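Local coordinates for protein extracellular invertase (Aspergillus kawachii, PDB 5XH8) that probably hydrolyses sucrose-type beta-fructofuranosides and transfers fructosyl groups to build fructooligosaccharides such as 1-kestose, as a family 32 glycoside hydrolase, at residues 67-79 against 593-605. Numbering follows the deposited sequence.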
loop_
_atom_site.group_PDB
_atom_site.type_symbol
_atom_site.label_atom_id
_atom_site.label_comp_id
_atom_site.label_asym_id
_atom_site.label_seq_id
_atom_site.Cartn_x
_atom_site.Cartn_y
_atom_site.Cartn_z
ATOM N N SER A 67 -16.532 -17.463 -12.212
ATOM C CA SER A 67 -15.837 -18.689 -12.588
ATOM C C SER A 67 -16.775 -19.851 -12.924
ATOM O O SER A 67 -17.936 -19.890 -12.526
ATOM C CB SER A 67 -14.855 -19.082 -11.465
ATOM O OG SER A 67 -13.990 -20.119 -11.867
ATOM N N ALA A 68 -16.239 -20.785 -13.693
ATOM C CA ALA A 68 -16.894 -22.052 -14.021
ATOM C C ALA A 68 -15.834 -23.149 -14.163
ATOM O O ALA A 68 -14.640 -22.843 -14.323
ATOM C CB ALA A 68 -17.669 -21.918 -15.328
ATOM N N THR A 69 -16.271 -24.412 -14.101
ATOM C CA THR A 69 -15.387 -25.547 -14.268
ATOM C C THR A 69 -15.760 -26.350 -15.501
ATOM O O THR A 69 -16.907 -26.297 -15.978
ATOM C CB THR A 69 -15.417 -26.488 -13.051
ATOM O OG1 THR A 69 -16.752 -26.949 -12.833
ATOM C CG2 THR A 69 -14.914 -25.767 -11.779
ATOM N N THR A 70 -14.771 -27.077 -16.019
ATOM C CA THR A 70 -14.993 -28.043 -17.076
ATOM C C THR A 70 -14.218 -29.334 -16.786
ATOM O O THR A 70 -13.056 -29.277 -16.324
ATOM C CB THR A 70 -14.634 -27.483 -18.442
ATOM O OG1 THR A 70 -14.865 -28.486 -19.440
ATOM C CG2 THR A 70 -13.182 -27.022 -18.527
ATOM N N ASP A 71 -14.861 -30.483 -17.045
ATOM C CA ASP A 71 -14.178 -31.769 -16.939
ATOM C C ASP A 71 -13.821 -32.341 -18.283
ATOM O O ASP A 71 -13.248 -33.431 -18.336
ATOM C CB ASP A 71 -14.974 -32.779 -16.095
ATOM C CG ASP A 71 -16.288 -33.214 -16.746
ATOM O OD1 ASP A 71 -16.366 -33.336 -17.969
ATOM O OD2 ASP A 71 -17.245 -33.444 -16.002
ATOM N N ASP A 72 -14.138 -31.620 -19.366
ATOM C CA ASP A 72 -13.902 -32.135 -20.715
ATOM C C ASP A 72 -13.313 -31.115 -21.695
ATOM O O ASP A 72 -12.973 -31.461 -22.842
ATOM C CB ASP A 72 -15.225 -32.733 -21.258
ATOM C CG ASP A 72 -16.365 -31.692 -21.316
ATOM O OD1 ASP A 72 -16.101 -30.484 -21.078
ATOM O OD2 ASP A 72 -17.524 -32.063 -21.590
ATOM N N LEU A 73 -13.164 -29.863 -21.242
ATOM C CA LEU A 73 -12.761 -28.744 -22.100
ATOM C C LEU A 73 -13.691 -28.552 -23.313
ATOM O O LEU A 73 -13.264 -28.159 -24.401
ATOM C CB LEU A 73 -11.281 -28.826 -22.502
ATOM C CG LEU A 73 -10.626 -27.485 -22.899
ATOM C CD1 LEU A 73 -10.520 -26.517 -21.713
ATOM C CD2 LEU A 73 -9.260 -27.698 -23.533
ATOM N N ALA A 74 -14.975 -28.778 -23.061
ATOM C CA ALA A 74 -16.033 -28.556 -24.055
ATOM C C ALA A 74 -17.222 -27.891 -23.415
ATOM O O ALA A 74 -17.689 -26.848 -23.897
ATOM C CB ALA A 74 -16.446 -29.874 -24.687
ATOM N N THR A 75 -17.686 -28.479 -22.315
ATOM C CA THR A 75 -18.839 -28.000 -21.583
ATOM C C THR A 75 -18.440 -27.504 -20.188
ATOM O O THR A 75 -17.421 -27.926 -19.627
ATOM C CB THR A 75 -19.862 -29.127 -21.401
ATOM O OG1 THR A 75 -19.281 -30.154 -20.579
ATOM C CG2 THR A 75 -20.297 -29.702 -22.756
ATOM N N TYR A 76 -19.282 -26.648 -19.624
ATOM C CA TYR A 76 -18.970 -25.927 -18.387
ATOM C C TYR A 76 -20.099 -25.994 -17.380
ATOM O O TYR A 76 -21.276 -26.133 -17.755
ATOM C CB TYR A 76 -18.636 -24.456 -18.708
ATOM C CG TYR A 76 -17.520 -24.340 -19.697
ATOM C CD1 TYR A 76 -17.776 -24.395 -21.062
ATOM C CD2 TYR A 76 -16.186 -24.230 -19.283
ATOM C CE1 TYR A 76 -16.754 -24.325 -21.989
ATOM C CE2 TYR A 76 -15.155 -24.149 -20.210
ATOM C CZ TYR A 76 -15.443 -24.194 -21.568
ATOM O OH TYR A 76 -14.444 -24.104 -22.518
ATOM N N GLN A 77 -19.730 -25.868 -16.108
ATOM C CA GLN A 77 -20.657 -25.747 -14.985
ATOM C C GLN A 77 -20.326 -24.456 -14.228
ATOM O O GLN A 77 -19.185 -24.262 -13.782
ATOM C CB GLN A 77 -20.485 -26.915 -13.998
ATOM C CG GLN A 77 -21.236 -28.180 -14.336
ATOM C CD GLN A 77 -20.796 -28.850 -15.639
ATOM O OE1 GLN A 77 -19.587 -28.981 -15.950
ATOM N NE2 GLN A 77 -21.793 -29.308 -16.413
ATOM N N ASP A 78 -21.330 -23.622 -14.004
ATOM C CA ASP A 78 -21.146 -22.414 -13.215
ATOM C C ASP A 78 -20.730 -22.734 -11.779
ATOM O O ASP A 78 -21.196 -23.703 -11.215
ATOM C CB ASP A 78 -22.432 -21.603 -13.167
ATOM C CG ASP A 78 -22.783 -21.015 -14.509
ATOM O OD1 ASP A 78 -21.982 -20.200 -15.027
ATOM O OD2 ASP A 78 -23.831 -21.431 -15.062
ATOM N N LEU A 79 -19.857 -21.902 -11.211
ATOM C CA LEU A 79 -19.678 -21.835 -9.773
ATOM C C LEU A 79 -20.558 -20.718 -9.272
ATOM O O LEU A 79 -20.688 -19.694 -9.942
ATOM C CB LEU A 79 -18.205 -21.633 -9.404
ATOM C CG LEU A 79 -17.318 -22.808 -9.835
ATOM C CD1 LEU A 79 -15.837 -22.442 -9.804
ATOM C CD2 LEU A 79 -17.569 -24.071 -9.013
ATOM N N SER A 593 -21.404 -28.421 -40.837
ATOM C CA SER A 593 -21.903 -29.158 -39.697
ATOM C C SER A 593 -22.790 -28.199 -38.916
ATOM O O SER A 593 -22.362 -27.080 -38.572
ATOM C CB SER A 593 -20.735 -29.694 -38.864
ATOM O OG SER A 593 -21.220 -30.260 -37.658
ATOM N N GLU A 594 -24.012 -28.641 -38.625
ATOM C CA GLU A 594 -25.069 -27.766 -38.138
ATOM C C GLU A 594 -25.494 -28.118 -36.727
ATOM O O GLU A 594 -25.596 -29.283 -36.397
ATOM C CB GLU A 594 -26.279 -27.870 -39.077
ATOM C CG GLU A 594 -27.292 -26.757 -38.907
ATOM C CD GLU A 594 -28.485 -26.897 -39.853
ATOM O OE1 GLU A 594 -28.329 -27.464 -40.964
ATOM O OE2 GLU A 594 -29.576 -26.422 -39.475
ATOM N N GLY A 595 -25.757 -27.111 -35.904
ATOM C CA GLY A 595 -26.243 -27.338 -34.545
ATOM C C GLY A 595 -25.257 -27.021 -33.425
ATOM O O GLY A 595 -25.675 -26.591 -32.348
ATOM N N LEU A 596 -23.966 -27.238 -33.672
ATOM C CA LEU A 596 -22.910 -27.105 -32.639
ATOM C C LEU A 596 -23.295 -27.939 -31.425
ATOM O O LEU A 596 -23.709 -29.080 -31.588
ATOM C CB LEU A 596 -22.649 -25.633 -32.297
ATOM C CG LEU A 596 -22.420 -24.688 -33.473
ATOM C CD1 LEU A 596 -22.127 -23.286 -32.964
ATOM C CD2 LEU A 596 -21.314 -25.172 -34.408
ATOM N N TYR A 597 -23.188 -27.405 -30.216
ATOM C CA TYR A 597 -23.613 -28.136 -29.026
ATOM C C TYR A 597 -23.857 -27.130 -27.919
ATOM O O TYR A 597 -23.513 -25.957 -28.066
ATOM C CB TYR A 597 -22.535 -29.152 -28.597
ATOM C CG TYR A 597 -21.262 -28.485 -28.041
ATOM C CD1 TYR A 597 -20.336 -27.881 -28.894
ATOM C CD2 TYR A 597 -21.010 -28.454 -26.674
ATOM C CE1 TYR A 597 -19.190 -27.251 -28.393
ATOM C CE2 TYR A 597 -19.872 -27.826 -26.164
ATOM C CZ TYR A 597 -18.960 -27.225 -27.026
ATOM O OH TYR A 597 -17.822 -26.616 -26.522
ATOM N N ASP A 598 -24.430 -27.601 -26.812
ATOM C CA ASP A 598 -24.704 -26.783 -25.637
ATOM C C ASP A 598 -23.497 -26.825 -24.674
ATOM O O ASP A 598 -23.256 -27.813 -23.988
ATOM C CB ASP A 598 -25.970 -27.302 -24.953
ATOM C CG ASP A 598 -26.394 -26.472 -23.780
ATOM O OD1 ASP A 598 -25.830 -25.377 -23.502
ATOM O OD2 ASP A 598 -27.342 -26.925 -23.096
ATOM N N ALA A 599 -22.755 -25.726 -24.618
ATOM C CA ALA A 599 -21.598 -25.628 -23.722
ATOM C C ALA A 599 -21.990 -25.463 -22.260
ATOM O O ALA A 599 -21.120 -25.590 -21.395
ATOM C CB ALA A 599 -20.661 -24.509 -24.165
ATOM N N TRP A 600 -23.275 -25.189 -21.991
ATOM C CA TRP A 600 -23.801 -24.990 -20.659
ATOM C C TRP A 600 -24.989 -25.923 -20.372
ATOM O O TRP A 600 -26.088 -25.442 -20.119
ATOM C CB TRP A 600 -24.206 -23.494 -20.478
ATOM C CG TRP A 600 -23.029 -22.578 -20.585
ATOM C CD1 TRP A 600 -22.600 -21.918 -21.704
ATOM C CD2 TRP A 600 -22.080 -22.266 -19.551
ATOM N NE1 TRP A 600 -21.464 -21.200 -21.432
ATOM C CE2 TRP A 600 -21.118 -21.397 -20.120
ATOM C CE3 TRP A 600 -21.955 -22.633 -18.210
ATOM C CZ2 TRP A 600 -20.036 -20.891 -19.387
ATOM C CZ3 TRP A 600 -20.881 -22.122 -17.472
ATOM C CH2 TRP A 600 -19.934 -21.258 -18.074
ATOM N N PRO A 601 -24.749 -27.254 -20.299
ATOM C CA PRO A 601 -25.866 -28.208 -20.181
ATOM C C PRO A 601 -26.687 -28.099 -18.908
ATOM O O PRO A 601 -27.815 -28.560 -18.913
ATOM C CB PRO A 601 -25.187 -29.592 -20.275
ATOM C CG PRO A 601 -23.770 -29.350 -19.857
ATOM C CD PRO A 601 -23.444 -27.949 -20.338
ATOM N N ASP A 602 -26.148 -27.510 -17.842
ATOM C CA ASP A 602 -26.886 -27.354 -16.594
ATOM C C ASP A 602 -27.532 -25.987 -16.413
ATOM O O ASP A 602 -28.137 -25.766 -15.384
ATOM C CB ASP A 602 -25.996 -27.699 -15.401
ATOM C CG ASP A 602 -25.344 -29.076 -15.539
ATOM O OD1 ASP A 602 -26.021 -30.032 -15.943
ATOM O OD2 ASP A 602 -24.133 -29.204 -15.267
ATOM N N ARG A 603 -27.420 -25.088 -17.401
ATOM C CA ARG A 603 -28.302 -23.907 -17.509
ATOM C C ARG A 603 -29.512 -24.200 -18.416
ATOM O O ARG A 603 -29.387 -24.936 -19.412
ATOM C CB ARG A 603 -27.562 -22.731 -18.179
ATOM C CG ARG A 603 -26.461 -22.065 -17.389
ATOM C CD ARG A 603 -25.825 -20.959 -18.221
ATOM N NE ARG A 603 -24.557 -20.477 -17.639
ATOM C CZ ARG A 603 -23.715 -19.638 -18.243
ATOM N NH1 ARG A 603 -23.985 -19.170 -19.458
ATOM N NH2 ARG A 603 -22.582 -19.270 -17.642
ATOM N N GLN A 604 -30.640 -23.548 -18.145
ATOM C CA GLN A 604 -31.799 -23.564 -19.074
ATOM C C GLN A 604 -31.797 -22.483 -20.209
ATOM O O GLN A 604 -32.545 -22.622 -21.181
ATOM C CB GLN A 604 -33.117 -23.478 -18.286
ATOM C CG GLN A 604 -34.234 -24.329 -18.890
ATOM C CD GLN A 604 -35.636 -23.851 -18.533
ATOM O OE1 GLN A 604 -35.845 -23.180 -17.522
ATOM N NE2 GLN A 604 -36.607 -24.204 -19.367
ATOM N N TYR A 605 -30.980 -21.426 -20.088
ATOM C CA TYR A 605 -30.981 -20.277 -21.034
ATOM C C TYR A 605 -29.559 -19.868 -21.452
ATOM O O TYR A 605 -28.600 -20.221 -20.745
ATOM C CB TYR A 605 -31.684 -19.069 -20.395
ATOM C CG TYR A 605 -33.133 -19.315 -20.023
ATOM C CD1 TYR A 605 -34.157 -19.167 -20.972
ATOM C CD2 TYR A 605 -33.486 -19.703 -18.721
ATOM C CE1 TYR A 605 -35.483 -19.402 -20.636
ATOM C CE2 TYR A 605 -34.810 -19.939 -18.378
ATOM C CZ TYR A 605 -35.803 -19.787 -19.335
ATOM O OH TYR A 605 -37.116 -20.017 -18.996
ATOM O OXT TYR A 605 -29.335 -19.177 -22.476
HETATM O O HOH W 1 -23.922 -25.681 -17.396
#
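Arg-603 grips Asp-78 side-on, and its side chain can be followed outward atom by atom. From CB the chain runs extended to NE (chi3 -167°); CG already passes 3.6 Å from OD2 of Asp-78, and CD lies 3.8 Å from the same Asp-78 OD2. NE then donates to Asp-78 OD2 at 2.8 Å, and NH2 donates to Asp-78 OD1 at 2.8 Å in a nearly straight bond (177°). Both acceptors use syn lone pairs, and carboxylate and guanidinium are 3° from coplanar, the signature of a bidentate salt bridge. NH2 also serves Leu-33 O. The guanidinium lies over one face of the Trp-600 ring, with Trp-600 CD2 under the guanidinium centre and NH2 offset toward the ring's rim; on the opposite face Tyr-76 CB makes a CH-pi contact, 3.6 Å from the six-membered centroid. Ala-68 CB meets the edge at CH2, while NE1 bonds His-31 O. One backbone hydrogen bond runs from Tyr-76 N to Ala-599 O at 2.8 Å, and Tyr-597 OH donates to Ala-74 O at 2.6 Å. The C-terminal tail, leaving strand 585-594 of the C-terminal sandwich, is thus fastened to the hairpin 65-78 of the beta-propeller. Two-point pairing fixes the guanidinium's rotation and holds it flat over the indole, and its positive charge probably helps keep Asp-78 ionised.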